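Local coordinates for glutathione S-transferase-like protein (Methylobacillus flagellatus, PDB 4GLT) that binds glutathione as a dimer and probably acts as a glutathione transferase, at residues E116-A119 against D120-D124; K147-N150 against K151-R154; I179-G182 against C183-Y187. One frame throughout, in Å; residues are numbered along the deposited sequence.

Contact 1: residues E116-A119 against D120-D124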
loop_
_atom_site.group_PDB
_atom_site.type_symbol
_atom_site.label_atom_id
_atom_site.label_comp_id
_atom_site.label_asym_id
_atom_site.label_seq_id
_atom_site.Cartn_x
_atom_site.Cartn_y
_atom_site.Cartn_z
ATOM N N GLU A 116 -0.780 -2.545 -10.491
ATOM C CA GLU A 116 0.213 -1.959 -9.567
ATOM C C GLU A 116 0.214 -2.596 -8.175
ATOM O O GLU A 116 1.269 -2.737 -7.545
ATOM C CB GLU A 116 -0.008 -0.447 -9.423
ATOM C CG GLU A 116 0.963 0.239 -8.464
ATOM C CD GLU A 116 0.452 1.575 -7.937
ATOM O OE1 GLU A 116 -0.752 1.861 -8.116
ATOM O OE2 GLU A 116 1.249 2.341 -7.336
ATOM N N ALA A 117 -0.980 -2.919 -7.676
ATOM C CA ALA A 117 -1.133 -3.583 -6.381
ATOM C C ALA A 117 -0.591 -5.003 -6.458
ATOM O O ALA A 117 0.031 -5.492 -5.515
ATOM C CB ALA A 117 -2.597 -3.578 -5.939
ATOM N N LEU A 118 -0.797 -5.657 -7.596
ATOM C CA LEU A 118 -0.278 -7.004 -7.780
ATOM C C LEU A 118 1.242 -6.959 -7.734
ATOM O O LEU A 118 1.882 -7.733 -7.022
ATOM C CB LEU A 118 -0.747 -7.606 -9.105
ATOM C CG LEU A 118 -0.267 -9.039 -9.340
ATOM C CD1 LEU A 118 -0.533 -9.883 -8.106
ATOM C CD2 LEU A 118 -0.946 -9.634 -10.566
ATOM N N ALA A 119 1.800 -6.035 -8.507
ATOM C CA ALA A 119 3.238 -5.807 -8.567
ATOM C C ALA A 119 3.815 -5.388 -7.215
ATOM O O ALA A 119 4.831 -5.926 -6.770
ATOM C CB ALA A 119 3.551 -4.752 -9.627
ATOM N N ASP A 120 3.183 -4.428 -6.552
ATOM C CA ASP A 120 3.672 -4.044 -5.227
ATOM C C ASP A 120 3.551 -5.210 -4.249
ATOM O O ASP A 120 4.417 -5.413 -3.406
ATOM C CB ASP A 120 2.922 -2.829 -4.694
ATOM C CG ASP A 120 3.359 -1.535 -5.360
ATOM O OD1 ASP A 120 4.348 -1.563 -6.126
ATOM O OD2 ASP A 120 2.712 -0.493 -5.115
ATOM N N GLY A 121 2.483 -5.985 -4.387
ATOM C CA GLY A 121 2.228 -7.105 -3.492
ATOM C C GLY A 121 3.289 -8.184 -3.610
ATOM O O GLY A 121 3.747 -8.738 -2.612
ATOM N N VAL A 122 3.671 -8.477 -4.844
ATOM C CA VAL A 122 4.765 -9.387 -5.111
ATOM C C VAL A 122 6.048 -8.852 -4.490
ATOM O O VAL A 122 6.830 -9.600 -3.892
ATOM C CB VAL A 122 4.952 -9.575 -6.628
ATOM C CG1 VAL A 122 6.220 -10.362 -6.921
ATOM C CG2 VAL A 122 3.748 -10.284 -7.204
ATOM N N THR A 123 6.258 -7.550 -4.617
ATOM C CA THR A 123 7.459 -6.935 -4.067
ATOM C C THR A 123 7.417 -7.092 -2.546
ATOM O O THR A 123 8.424 -7.427 -1.930
ATOM C CB THR A 123 7.568 -5.445 -4.484
ATOM O OG1 THR A 123 7.347 -5.310 -5.899
ATOM C CG2 THR A 123 8.917 -4.899 -4.162
ATOM N N ASP A 124 6.245 -6.890 -1.943
ATOM C CA ASP A 124 6.137 -7.012 -0.486
ATOM C C ASP A 124 6.511 -8.423 -0.101
ATOM O O ASP A 124 7.085 -8.641 0.955
ATOM C CB ASP A 124 4.720 -6.735 0.051
ATOM C CG ASP A 124 4.124 -5.430 -0.455
ATOM O OD1 ASP A 124 4.783 -4.382 -0.350
ATOM O OD2 ASP A 124 2.968 -5.450 -0.941
#
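E116 and D120 sit one turn apart on helix 106-133 and turn their carboxylates toward the same cation. E116 OE2 comes to 3.9 Å from D120 OD2, and the two carboxylate planes stand 64° apart. Two like charges this near would probably be costly alone, but K36 NZ forms a salt bridge with both of these oxygens and R113 pairs with OE1 of E116. The extended E116 chain brings its CG along too, 3.8 Å from D120 OD2, a methylene against a carboxylate oxygen.

Among the hydrogen bonds, the one to notice is the double grip on A119 O. T123 N gives the ordinary helical bond at 3.1 Å to A119 O, and T123 OG1 donates a second at 2.7 Å to A119 O. The two donors arrive from opposite faces of the carbonyl plane. What makes this possible is the rotation about the T123 CA-CB bond: at chi1 -48° the hydroxyl lies beside its own backbone N and folds back over the preceding turn. D120, G121 and V122 complete the backbone series, donating to E116, A117 and L118 in turn.

The apolar part is thin: L118 CD1 stays 4.4 Å from V122 CG2. That same V122 methyl, CG2, lies against a backbone carbonyl, 3.2 Å from L118 O. Y83 and L68 of the second subunit pack against L118 and V122 respectively. A119, V122 and T123 also meet helix 176-191.

This is a buried turn of a long helix in the all-helical C-terminal domain of the glutathione S-transferase fold, with its acidic pair turned to helix 32-44 of the N-terminal domain and the D120 side chain about 5 Å from bound glutathione.

Contact 2: residues K147-N150 against K151-R154. With GSH (glutathione), chain F.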
loop_
_atom_site.group_PDB
_atom_site.type_symbol
_atom_site.label_atom_id
_atom_site.label_comp_id
_atom_site.label_asym_id
_atom_site.label_seq_id
_atom_site.Cartn_x
_atom_site.Cartn_y
_atom_site.Cartn_z
ATOM N N LYS A 147 6.168 -19.552 2.053
ATOM C CA LYS A 147 4.883 -18.940 1.812
ATOM C C LYS A 147 4.986 -17.678 0.964
ATOM O O LYS A 147 4.234 -17.483 0.029
ATOM C CB LYS A 147 4.248 -18.606 3.149
ATOM C CG LYS A 147 2.794 -18.291 3.098
ATOM C CD LYS A 147 2.361 -17.760 4.429
ATOM C CE LYS A 147 0.950 -17.242 4.420
ATOM N NZ LYS A 147 0.767 -16.341 5.588
ATOM N N GLN A 148 5.914 -16.810 1.321
ATOM C CA GLN A 148 6.065 -15.548 0.601
ATOM C C GLN A 148 6.532 -15.764 -0.834
ATOM O O GLN A 148 6.006 -15.157 -1.771
ATOM C CB GLN A 148 7.053 -14.639 1.337
ATOM C CG GLN A 148 6.637 -14.298 2.756
ATOM C CD GLN A 148 5.335 -13.523 2.799
ATOM O OE1 GLN A 148 4.659 -13.479 3.821
ATOM N NE2 GLN A 148 4.978 -12.912 1.683
ATOM N N LEU A 149 7.526 -16.627 -1.010
ATOM C CA LEU A 149 8.026 -16.915 -2.348
ATOM C C LEU A 149 6.923 -17.625 -3.122
ATOM O O LEU A 149 6.928 -17.670 -4.357
ATOM C CB LEU A 149 9.321 -17.733 -2.293
ATOM C CG LEU A 149 10.491 -16.984 -1.638
ATOM C CD1 LEU A 149 11.793 -17.777 -1.655
ATOM C CD2 LEU A 149 10.692 -15.629 -2.293
ATOM N N ASN A 150 5.956 -18.156 -2.385
ATOM C CA ASN A 150 4.742 -18.658 -3.009
ATOM C C ASN A 150 3.912 -17.548 -3.642
ATOM O O ASN A 150 3.446 -17.692 -4.765
ATOM C CB ASN A 150 3.899 -19.452 -2.011
ATOM C CG ASN A 150 4.162 -20.933 -2.097
ATOM O OD1 ASN A 150 4.662 -21.422 -3.109
ATOM N ND2 ASN A 150 3.830 -21.661 -1.036
ATOM N N LYS A 151 3.728 -16.442 -2.921
ATOM C CA LYS A 151 2.963 -15.317 -3.464
ATOM C C LYS A 151 3.623 -14.790 -4.737
ATOM O O LYS A 151 2.942 -14.428 -5.706
ATOM C CB LYS A 151 2.838 -14.190 -2.430
ATOM C CG LYS A 151 2.121 -14.582 -1.148
ATOM C CD LYS A 151 2.266 -13.531 -0.063
ATOM C CE LYS A 151 1.792 -14.064 1.287
ATOM N NZ LYS A 151 0.346 -14.435 1.275
ATOM N N VAL A 152 4.953 -14.742 -4.714
ATOM C CA VAL A 152 5.765 -14.288 -5.840
ATOM C C VAL A 152 5.496 -15.102 -7.101
ATOM O O VAL A 152 5.126 -14.553 -8.144
ATOM C CB VAL A 152 7.261 -14.379 -5.478
ATOM C CG1 VAL A 152 8.153 -14.064 -6.667
ATOM C CG2 VAL A 152 7.557 -13.455 -4.320
ATOM N N GLU A 153 5.668 -16.413 -6.985
ATOM C CA GLU A 153 5.500 -17.322 -8.108
ATOM C C GLU A 153 4.103 -17.190 -8.708
ATOM O O GLU A 153 3.944 -17.091 -9.925
ATOM C CB GLU A 153 5.733 -18.764 -7.652
ATOM C CG GLU A 153 6.484 -19.638 -8.648
ATOM C CD GLU A 153 7.992 -19.466 -8.555
ATOM O OE1 GLU A 153 8.455 -18.326 -8.319
ATOM O OE2 GLU A 153 8.720 -20.473 -8.719
ATOM N N ARG A 154 3.092 -17.191 -7.845
ATOM C CA ARG A 154 1.710 -17.074 -8.297
ATOM C C ARG A 154 1.470 -15.742 -8.996
ATOM O O ARG A 154 0.873 -15.692 -10.080
ATOM C CB ARG A 154 0.742 -17.260 -7.125
ATOM C CG ARG A 154 0.552 -18.712 -6.719
ATOM C CD ARG A 154 -0.778 -18.927 -6.013
ATOM N NE ARG A 154 -0.986 -17.907 -4.992
ATOM C CZ ARG A 154 -0.582 -18.023 -3.735
ATOM N NH1 ARG A 154 0.041 -19.123 -3.342
ATOM N NH2 ARG A 154 -0.810 -17.044 -2.872
HETATM N N1 GSH F . -2.471 -4.637 2.006
HETATM C CA1 GSH F . -3.675 -5.386 1.577
HETATM C C1 GSH F . -4.913 -4.535 1.705
HETATM O O11 GSH F . -5.973 -5.037 1.286
HETATM O O12 GSH F . -4.848 -3.377 2.195
HETATM C CB1 GSH F . -3.828 -6.752 2.266
HETATM C CG1 GSH F . -3.865 -6.731 3.794
HETATM C CD1 GSH F . -3.581 -8.105 4.378
HETATM O OE1 GSH F . -2.450 -8.563 4.353
HETATM N N2 GSH F . -4.595 -8.787 4.927
HETATM C CA2 GSH F . -4.364 -10.010 5.690
HETATM C C2 GSH F . -4.192 -11.231 4.826
HETATM O O2 GSH F . -5.058 -11.557 4.026
HETATM C CB2 GSH F . -5.497 -10.225 6.693
HETATM S SG2 GSH F . -5.500 -8.935 7.975
HETATM N N3 GSH F . -3.052 -11.922 4.979
HETATM C CA3 GSH F . -2.879 -13.235 4.374
HETATM C C3 GSH F . -1.460 -13.562 3.937
HETATM O O31 GSH F . -0.597 -12.654 3.884
HETATM O O32 GSH F . -1.192 -14.752 3.640
#
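The R154 guanidinium has N150 O over one face, toward the rim of the group, with R154 NH1 4.0 Å from N150 O; the CA of K151 lies on that same face. N150 O accepts the straight helical bond from R154 N, at 171°; the guanidinium only lies over it, too far to bond. Its polar work is done across the dimer: NE gives a hydrogen bond to P67 O of the second subunit, and NH2 makes a long, weak ion pair with E59 of that subunit. A second flat group, the Q148 amide, runs alongside the K151 chain, both pointing the same way, with Q148 NE2 3.3 Å from K151 CD. A bend at chi2 (-63°) folds the amide in beside the methylenes.

These turns belong to helix 142-162 of the helical C-terminal domain of the glutathione S-transferase fold. Q148 and L149 pack on helix 106-133, and the lysines reach the glutathione held by the second subunit through its S85, I71 and K70, so this chain completes its partner's site.

The glycyl carboxylate of that ligand takes both ammonium groups on one oxygen. K151 NZ bonds to O32 of glutathione at 2.8 Å, and K147 NZ adds a weak bond at 3.2 Å to the same O32. K147 arrives as an extended chain, whereas K151 turns at its last torsion (chi4 -62°), and K151 NZ also donates to L68 O of the second subunit. With K147 NZ and K151 NZ 4.7 Å apart, the carboxylate between them probably offsets their positive charges. Further along, L149 CD2 meets V152 CG2 at 4.3 Å, a light apolar touch.

Contact 3: residues I179-G182 against C183-Y187. With GSH (glutathione), chain E.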
loop_
_atom_site.group_PDB
_atom_site.type_symbol
_atom_site.label_atom_id
_atom_site.label_comp_id
_atom_site.label_asym_id
_atom_site.label_seq_id
_atom_site.Cartn_x
_atom_site.Cartn_y
_atom_site.Cartn_z
ATOM N N ILE A 179 5.490 0.445 -15.251
ATOM C CA ILE A 179 6.557 0.881 -14.378
ATOM C C ILE A 179 6.637 -0.029 -13.163
ATOM O O ILE A 179 7.724 -0.437 -12.746
ATOM C CB ILE A 179 6.355 2.331 -13.920
ATOM C CG1 ILE A 179 6.410 3.273 -15.127
ATOM C CG2 ILE A 179 7.402 2.704 -12.886
ATOM C CD1 ILE A 179 6.316 4.738 -14.763
ATOM N N ALA A 180 5.481 -0.360 -12.605
ATOM C CA ALA A 180 5.449 -1.114 -11.367
ATOM C C ALA A 180 5.967 -2.522 -11.586
ATOM O O ALA A 180 6.688 -3.073 -10.753
ATOM C CB ALA A 180 4.050 -1.138 -10.789
ATOM N N VAL A 181 5.590 -3.104 -12.715
ATOM C CA VAL A 181 6.051 -4.433 -13.068
ATOM C C VAL A 181 7.560 -4.454 -13.331
ATOM O O VAL A 181 8.230 -5.444 -13.055
ATOM C CB VAL A 181 5.268 -4.964 -14.283
ATOM C CG1 VAL A 181 5.981 -6.141 -14.928
ATOM C CG2 VAL A 181 3.860 -5.334 -13.853
ATOM N N GLY A 182 8.097 -3.357 -13.852
ATOM C CA GLY A 182 9.543 -3.256 -14.064
ATOM C C GLY A 182 10.308 -3.207 -12.747
ATOM O O GLY A 182 11.225 -3.994 -12.504
ATOM N N CYS A 183 9.933 -2.272 -11.890
ATOM C CA CYS A 183 10.583 -2.144 -10.595
ATOM C C CYS A 183 10.536 -3.452 -9.810
ATOM O O CYS A 183 11.507 -3.815 -9.143
ATOM C CB CYS A 183 9.969 -0.980 -9.813
ATOM S SG CYS A 183 10.120 0.575 -10.726
ATOM N N MET A 184 9.407 -4.154 -9.905
ATOM C CA MET A 184 9.221 -5.468 -9.285
ATOM C C MET A 184 10.249 -6.508 -9.750
ATOM O O MET A 184 10.967 -7.096 -8.930
ATOM C CB MET A 184 7.808 -6.005 -9.584
ATOM C CG MET A 184 7.611 -7.444 -9.119
ATOM S SD MET A 184 6.228 -8.287 -9.906
ATOM C CE MET A 184 6.691 -8.174 -11.630
ATOM N N LEU A 185 10.280 -6.748 -11.064
ATOM C CA LEU A 185 11.241 -7.660 -11.683
ATOM C C LEU A 185 12.689 -7.305 -11.340
ATOM O O LEU A 185 13.498 -8.175 -10.986
ATOM C CB LEU A 185 11.060 -7.639 -13.193
ATOM C CG LEU A 185 9.657 -8.037 -13.671
ATOM C CD1 LEU A 185 9.388 -7.565 -15.089
ATOM C CD2 LEU A 185 9.456 -9.541 -13.553
ATOM N N GLY A 186 13.018 -6.025 -11.457
ATOM C CA GLY A 186 14.358 -5.561 -11.143
ATOM C C GLY A 186 14.678 -5.885 -9.702
ATOM O O GLY A 186 15.813 -6.211 -9.364
ATOM N N TYR A 187 13.671 -5.812 -8.841
ATOM C CA TYR A 187 13.893 -6.163 -7.453
ATOM C C TYR A 187 14.244 -7.640 -7.339
ATOM O O TYR A 187 15.176 -8.022 -6.616
ATOM C CB TYR A 187 12.691 -5.832 -6.574
ATOM C CG TYR A 187 13.042 -5.962 -5.114
ATOM C CD1 TYR A 187 14.013 -5.142 -4.550
ATOM C CD2 TYR A 187 12.446 -6.921 -4.308
ATOM C CE1 TYR A 187 14.365 -5.257 -3.223
ATOM C CE2 TYR A 187 12.797 -7.043 -2.966
ATOM C CZ TYR A 187 13.759 -6.202 -2.437
ATOM O OH TYR A 187 14.139 -6.294 -1.116
HETATM N N1 GSH E . 4.399 0.918 1.048
HETATM C CA1 GSH E . 5.638 1.720 0.945
HETATM C C1 GSH E . 5.638 2.232 -0.463
HETATM O O11 GSH E . 6.263 3.266 -0.754
HETATM O O12 GSH E . 4.971 1.594 -1.306
HETATM C CB1 GSH E . 6.857 0.844 1.289
HETATM C CG1 GSH E . 8.182 1.619 1.277
HETATM C CD1 GSH E . 9.358 0.702 1.600
HETATM O OE1 GSH E . 9.165 -0.450 1.963
HETATM N N2 GSH E . 10.583 1.227 1.467
HETATM C CA2 GSH E . 11.852 0.594 1.839
HETATM C C2 GSH E . 12.256 -0.553 0.945
HETATM O O2 GSH E . 12.021 -0.525 -0.255
HETATM C CB2 GSH E . 11.833 0.176 3.303
HETATM S SG2 GSH E . 11.809 1.615 4.398
HETATM N N3 GSH E . 12.889 -1.571 1.520
HETATM C CA3 GSH E . 13.255 -2.775 0.791
HETATM C C3 GSH E . 14.642 -2.711 0.184
HETATM O O31 GSH E . 15.230 -3.785 -0.073
HETATM O O32 GSH E . 15.150 -1.589 -0.052
#
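V181 meets both M184 and L185 one turn on, and here helix 176-191 is packed tightly. L185 CG presses to 3.0 Å from V181 O, and L185 CD1 lies alongside V181 CG1 at 3.7 Å. With V181 CG1 beside its own carbonyl carbon (chi1 163°), this methyl also faces M184, whose chain bends at chi3 to bring M184 CE within 3.9 Å of V181 CG1. Helices 142-162 and 202-212 close over this cluster. An alanine in place of L185 is likely to leave V181 CG1, together with L204 and Y208 of helix 202-212, facing a gap where CG and its two methyls had been.

Elsewhere the side chains meet more loosely. I179 CG2 stands 4.1 Å from C183 SG, while G182 and G186 meet through backbone alone, G186 N donating a nearly straight bond to G182 O. The end of the Y187 side chain leads away from residues 179-182, its phenol running out to bound glutathione instead.

There Y187 OH donates to O31 of glutathione at 2.9 Å, and the carboxylate oxygen lies at the ring's edge, near its plane. R191 NE hydrogen-bonds to the same hydroxyl while R191 NH2 reaches the ligand directly; the arginine would probably polarise the phenol and so strengthen its hold on the glycyl carboxylate.

From the N terminus, the chain passes through contact 1 on helix 106-133, contact 2 on helix 142-162 and contact 3 on helix 176-191. None closes a loop: each is a pair of adjoining turns within one helix, and they come in series with no nesting or crossing. Contact 1 is the middle piece: V122 O meets V152 CG2 of contact 2, while V122 CG1 packs on M184 SD of contact 3. Contacts 2 and 3 do not touch, their nearest atoms about 7 Å apart. Contacts 1 and 2 both meet the second subunit. The three helices thus join the two glutathione sites of the dimer, contact 3 serving this chain's ligand and contact 2 its partner's.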